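Local structure of putative NTP pyrophosphohydrolase (Exiguobacterium sibiricum 255-15, 3NL9) at residues 44-47 / 48-52; 152-155 / 156-159. The protein is a putative NTP pyrophosphohydrolase of the all-alpha MazG clan, probably cleaving a nucleoside triphosphate to the monophosphate and pyrophosphate. All blocks are in the same frame, centred on the assembly; numbering follows the deposited sequence.

Followed from the N terminus, the chain first reaches interaction 1, within helix 31-52, and only much later interaction 2, where the loop after helix 117-128 passes into the last helix, 156-170. Each is made by a continuous run of residues, so neither closes a long loop; they stand in series, without nesting or crossing. Residues 44-52 put a wide turn into a largely buried part of helix 31-52 and pack it on helix 57-79, whereas residues 152-159 begin a helix at the surface and lay it on helix 117-128. The two centres are 19 Å apart and the nearest atoms about 8 Å, with no touch. What they share is the dimer, since both reach the second subunit.

Interaction 1 of 2, residues 44-47 / 48-52; sequences EAVV and EFLHQ
The side chains of Glu44 and Glu48 lie side by side, their carboxylate planes 21° apart; Glu44 OE1 comes 3.6 Å from Glu48 CG, so one acid lies along the aliphatic stem of the other. Next along the helix, Phe49 meets Ala45 O obliquely through its ring, while Phe49 CB rests 3.3 Å from that oxygen. The His51 ring holds Gln52 OE1 at its edge, in plane, through ND1 at 3.1 Å; NE2 bonds Glu81 O of the second subunit, Tyr83 of that subunit stacks on the ring, and Phe60 meets it edge-to-face.

The backbone beneath these groups illustrates how a pi-type turn can sit within an alpha helix, here helix 31-52 of an all-alpha MazG-type fold. Phe49 N donates to Glu44 O, five residues back, at 3.1 Å. Four-residue spacing then returns: Leu50 N reaches Val46 O at 2.9 Å and His51 N reaches Val47 O, also at 2.9 Å. On the buried side, Val46 CG1 stands anti to its own N (chi1 -179°) and touches Leu50 CD1 at 4.0 Å, the valine meeting Phe67 and the leucine Phe60 on helix 57-79.

Interaction 2 of 2, residues 152-155 / 156-159; sequences WLPP and EPQL
Pro155 O receives Leu159 N at 2.9 Å, and this four-residue bond belongs to the first turn of the C-terminal helix 156-170. The same oxygen also takes a weak, poorly directed bond from Gln158 N at 3.0 Å. A proline in the first turn costs the helix no bond, because N-H groups there have no carbonyl of the helix behind them; Pro157 accordingly leaves no acceptor waiting. The carbonyl one residue further back, that of Pro154, is met by a side chain. Gln158 NE2 reaches Pro154 O at 3.2 Å. With CG turned beside its own backbone N (chi1 -49°) and the chain extended beyond it, the amide reaches back along the start of the helix. The N-H points almost straight at the oxygen (171°) and the oxygen lies in the amide plane, yet the donor stands 55° above the carbonyl plane, away from the lone-pair directions.

Further back, the indole NE1 of Trp152 is satisfied by Ala126 O of helix 117-128. On that helix too, Ile122 touches Gln158 and Leu159, and Leu119 touches Leu159, whose CD1 approaches Pro155 CB at 4.1 Å. Glu156 bends at chi2 and turns its carboxylate back along the proline rings, setting OE1 3.5 Å from Pro155 CD and 3.6 Å from Pro154 CB.

Interaction 1 of 2, residues 44-47 / 48-52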
loop_
_atom_site.group_PDB
_atom_site.type_symbol
_atom_site.label_atom_id
_atom_site.label_comp_id
_atom_site.label_asym_id
_atom_site.label_seq_id
_atom_site.Cartn_x
_atom_site.Cartn_y
_atom_site.Cartn_z
ATOM N N GLU A 44 6.437 -3.148 5.667
ATOM C CA GLU A 44 6.742 -3.668 4.332
ATOM C C GLU A 44 7.018 -2.555 3.308
ATOM O O GLU A 44 8.090 -2.533 2.704
ATOM C CB GLU A 44 5.624 -4.617 3.893
ATOM C CG GLU A 44 5.535 -5.848 4.792
ATOM C CD GLU A 44 6.670 -6.851 4.551
ATOM O OE1 GLU A 44 7.389 -6.755 3.517
ATOM O OE2 GLU A 44 6.874 -7.720 5.417
ATOM N N ALA A 45 6.097 -1.610 3.145
ATOM C CA ALA A 45 6.235 -0.588 2.070
ATOM C C ALA A 45 7.387 0.384 2.328
ATOM O O ALA A 45 7.906 0.982 1.375
ATOM C CB ALA A 45 4.962 0.205 1.908
ATOM N N VAL A 46 7.764 0.567 3.599
ATOM C CA VAL A 46 8.866 1.491 3.932
ATOM C C VAL A 46 10.121 0.720 4.348
ATOM O O VAL A 46 11.132 0.813 3.681
ATOM C CB VAL A 46 8.471 2.515 5.026
ATOM C CG1 VAL A 46 9.642 3.490 5.333
ATOM C CG2 VAL A 46 7.196 3.277 4.600
ATOM N N VAL A 47 10.070 -0.015 5.457
ATOM C CA VAL A 47 11.305 -0.542 6.061
ATOM C C VAL A 47 11.895 -1.665 5.206
ATOM O O VAL A 47 13.041 -1.548 4.762
ATOM C CB VAL A 47 11.119 -0.999 7.540
ATOM C CG1 VAL A 47 12.443 -1.550 8.113
ATOM C CG2 VAL A 47 10.576 0.170 8.426
ATOM N N GLU A 48 11.125 -2.727 4.943
ATOM C CA GLU A 48 11.670 -3.850 4.148
ATOM C C GLU A 48 12.013 -3.411 2.737
ATOM O O GLU A 48 13.051 -3.795 2.213
ATOM C CB GLU A 48 10.690 -5.053 4.047
ATOM C CG GLU A 48 10.339 -5.673 5.359
ATOM C CD GLU A 48 11.446 -6.582 5.915
ATOM O OE1 GLU A 48 12.308 -7.049 5.129
ATOM O OE2 GLU A 48 11.427 -6.835 7.143
ATOM N N PHE A 49 11.131 -2.616 2.122
ATOM C CA PHE A 49 11.367 -2.080 0.772
ATOM C C PHE A 49 12.686 -1.265 0.702
ATOM O O PHE A 49 13.486 -1.400 -0.267
ATOM C CB PHE A 49 10.152 -1.235 0.363
ATOM C CG PHE A 49 10.296 -0.536 -0.933
ATOM C CD1 PHE A 49 10.106 -1.218 -2.125
ATOM C CD2 PHE A 49 10.634 0.816 -0.978
ATOM C CE1 PHE A 49 10.244 -0.555 -3.346
ATOM C CE2 PHE A 49 10.790 1.479 -2.202
ATOM C CZ PHE A 49 10.605 0.795 -3.374
ATOM N N LEU A 50 12.902 -0.404 1.691
ATOM C CA LEU A 50 14.119 0.446 1.704
ATOM C C LEU A 50 15.391 -0.348 2.035
ATOM O O LEU A 50 16.468 -0.059 1.526
ATOM C CB LEU A 50 13.932 1.665 2.642
ATOM C CG LEU A 50 12.930 2.712 2.153
ATOM C CD1 LEU A 50 12.830 3.983 3.048
ATOM C CD2 LEU A 50 13.287 3.075 0.701
ATOM N N HIS A 51 15.269 -1.328 2.911
ATOM C CA HIS A 51 16.406 -2.161 3.263
ATOM C C HIS A 51 16.791 -2.966 2.033
ATOM O O HIS A 51 17.962 -3.029 1.673
ATOM C CB HIS A 51 16.072 -3.094 4.414
ATOM C CG HIS A 51 17.195 -4.007 4.805
ATOM N ND1 HIS A 51 17.459 -5.189 4.145
ATOM C CD2 HIS A 51 18.111 -3.922 5.800
ATOM C CE1 HIS A 51 18.490 -5.789 4.715
ATOM N NE2 HIS A 51 18.904 -5.040 5.721
ATOM N N GLN A 52 15.792 -3.556 1.367
ATOM C CA GLN A 52 16.074 -4.338 0.136
ATOM C C GLN A 52 16.484 -3.455 -1.024
ATOM O O GLN A 52 16.974 -3.948 -2.027
ATOM C CB GLN A 52 14.886 -5.189 -0.236
ATOM C CG GLN A 52 14.555 -6.175 0.865
ATOM C CD GLN A 52 15.640 -7.199 1.041
ATOM O OE1 GLN A 52 16.433 -7.155 1.996
ATOM N NE2 GLN A 52 15.708 -8.106 0.109
#

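Interaction 2 of 2, residues 152-155 / 156-159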
loop_
_atom_site.group_PDB
_atom_site.type_symbol
_atom_site.label_atom_id
_atom_site.label_comp_id
_atom_site.label_asym_id
_atom_site.label_seq_id
_atom_site.Cartn_x
_atom_site.Cartn_y
_atom_site.Cartn_z
ATOM N N TRP A 152 4.960 -26.725 5.545
ATOM C CA TRP A 152 4.521 -25.524 4.846
ATOM C C TRP A 152 5.612 -25.055 3.909
ATOM O O TRP A 152 6.778 -25.003 4.322
ATOM C CB TRP A 152 4.220 -24.432 5.856
ATOM C CG TRP A 152 3.715 -23.134 5.270
ATOM C CD1 TRP A 152 2.501 -22.914 4.709
ATOM C CD2 TRP A 152 4.416 -21.892 5.224
ATOM N NE1 TRP A 152 2.398 -21.603 4.299
ATOM C CE2 TRP A 152 3.561 -20.951 4.614
ATOM C CE3 TRP A 152 5.684 -21.475 5.646
ATOM C CZ2 TRP A 152 3.934 -19.614 4.418
ATOM C CZ3 TRP A 152 6.059 -20.145 5.455
ATOM C CH2 TRP A 152 5.186 -19.230 4.840
ATOM N N LEU A 153 5.261 -24.790 2.644
ATOM C CA LEU A 153 6.217 -24.266 1.687
ATOM C C LEU A 153 6.169 -22.734 1.687
ATOM O O LEU A 153 5.121 -22.131 1.327
ATOM C CB LEU A 153 5.932 -24.791 0.279
ATOM C CG LEU A 153 5.827 -26.319 0.110
ATOM C CD1 LEU A 153 5.345 -26.697 -1.313
ATOM C CD2 LEU A 153 7.169 -26.992 0.469
ATOM N N PRO A 154 7.309 -22.095 2.034
ATOM C CA PRO A 154 7.339 -20.643 2.141
ATOM C C PRO A 154 7.306 -19.957 0.762
ATOM O O PRO A 154 7.790 -20.517 -0.244
ATOM C CB PRO A 154 8.660 -20.358 2.895
ATOM C CG PRO A 154 9.530 -21.514 2.597
ATOM C CD PRO A 154 8.626 -22.699 2.359
ATOM N N PRO A 155 6.707 -18.763 0.706
ATOM C CA PRO A 155 6.542 -18.080 -0.578
ATOM C C PRO A 155 7.814 -17.477 -1.162
ATOM O O PRO A 155 7.880 -17.309 -2.366
ATOM C CB PRO A 155 5.546 -16.959 -0.258
ATOM C CG PRO A 155 5.686 -16.721 1.218
ATOM C CD PRO A 155 6.042 -18.042 1.812
ATOM N N GLU A 156 8.807 -17.157 -0.341
ATOM C CA GLU A 156 9.952 -16.331 -0.822
ATOM C C GLU A 156 10.678 -16.900 -2.051
ATOM O O GLU A 156 10.896 -16.177 -3.035
ATOM C CB GLU A 156 10.959 -16.003 0.306
ATOM C CG GLU A 156 10.435 -15.011 1.349
ATOM C CD GLU A 156 9.488 -15.636 2.376
ATOM O OE1 GLU A 156 9.307 -16.882 2.383
ATOM O OE2 GLU A 156 8.944 -14.875 3.205
ATOM N N PRO A 157 11.024 -18.197 -2.031
ATOM C CA PRO A 157 11.717 -18.711 -3.208
ATOM C C PRO A 157 10.864 -18.721 -4.476
ATOM O O PRO A 157 11.403 -18.584 -5.576
ATOM C CB PRO A 157 12.099 -20.142 -2.784
ATOM C CG PRO A 157 12.123 -20.072 -1.266
ATOM C CD PRO A 157 10.969 -19.202 -0.953
ATOM N N GLN A 158 9.551 -18.904 -4.336
ATOM C CA GLN A 158 8.647 -18.926 -5.505
ATOM C C GLN A 158 8.484 -17.490 -6.055
ATOM O O GLN A 158 8.430 -17.253 -7.293
ATOM C CB GLN A 158 7.276 -19.487 -5.087
ATOM C CG GLN A 158 7.314 -20.824 -4.285
ATOM C CD GLN A 158 5.934 -21.298 -3.835
ATOM O OE1 GLN A 158 5.116 -21.676 -4.671
ATOM N NE2 GLN A 158 5.674 -21.294 -2.513
ATOM N N LEU A 159 8.408 -16.541 -5.125
ATOM C CA LEU A 159 8.302 -15.126 -5.471
ATOM C C LEU A 159 9.538 -14.784 -6.260
ATOM O O LEU A 159 9.441 -14.163 -7.301
ATOM C CB LEU A 159 8.184 -14.208 -4.228
ATOM C CG LEU A 159 6.892 -14.250 -3.412
ATOM C CD1 LEU A 159 7.013 -13.508 -2.015
ATOM C CD2 LEU A 159 5.727 -13.668 -4.299
#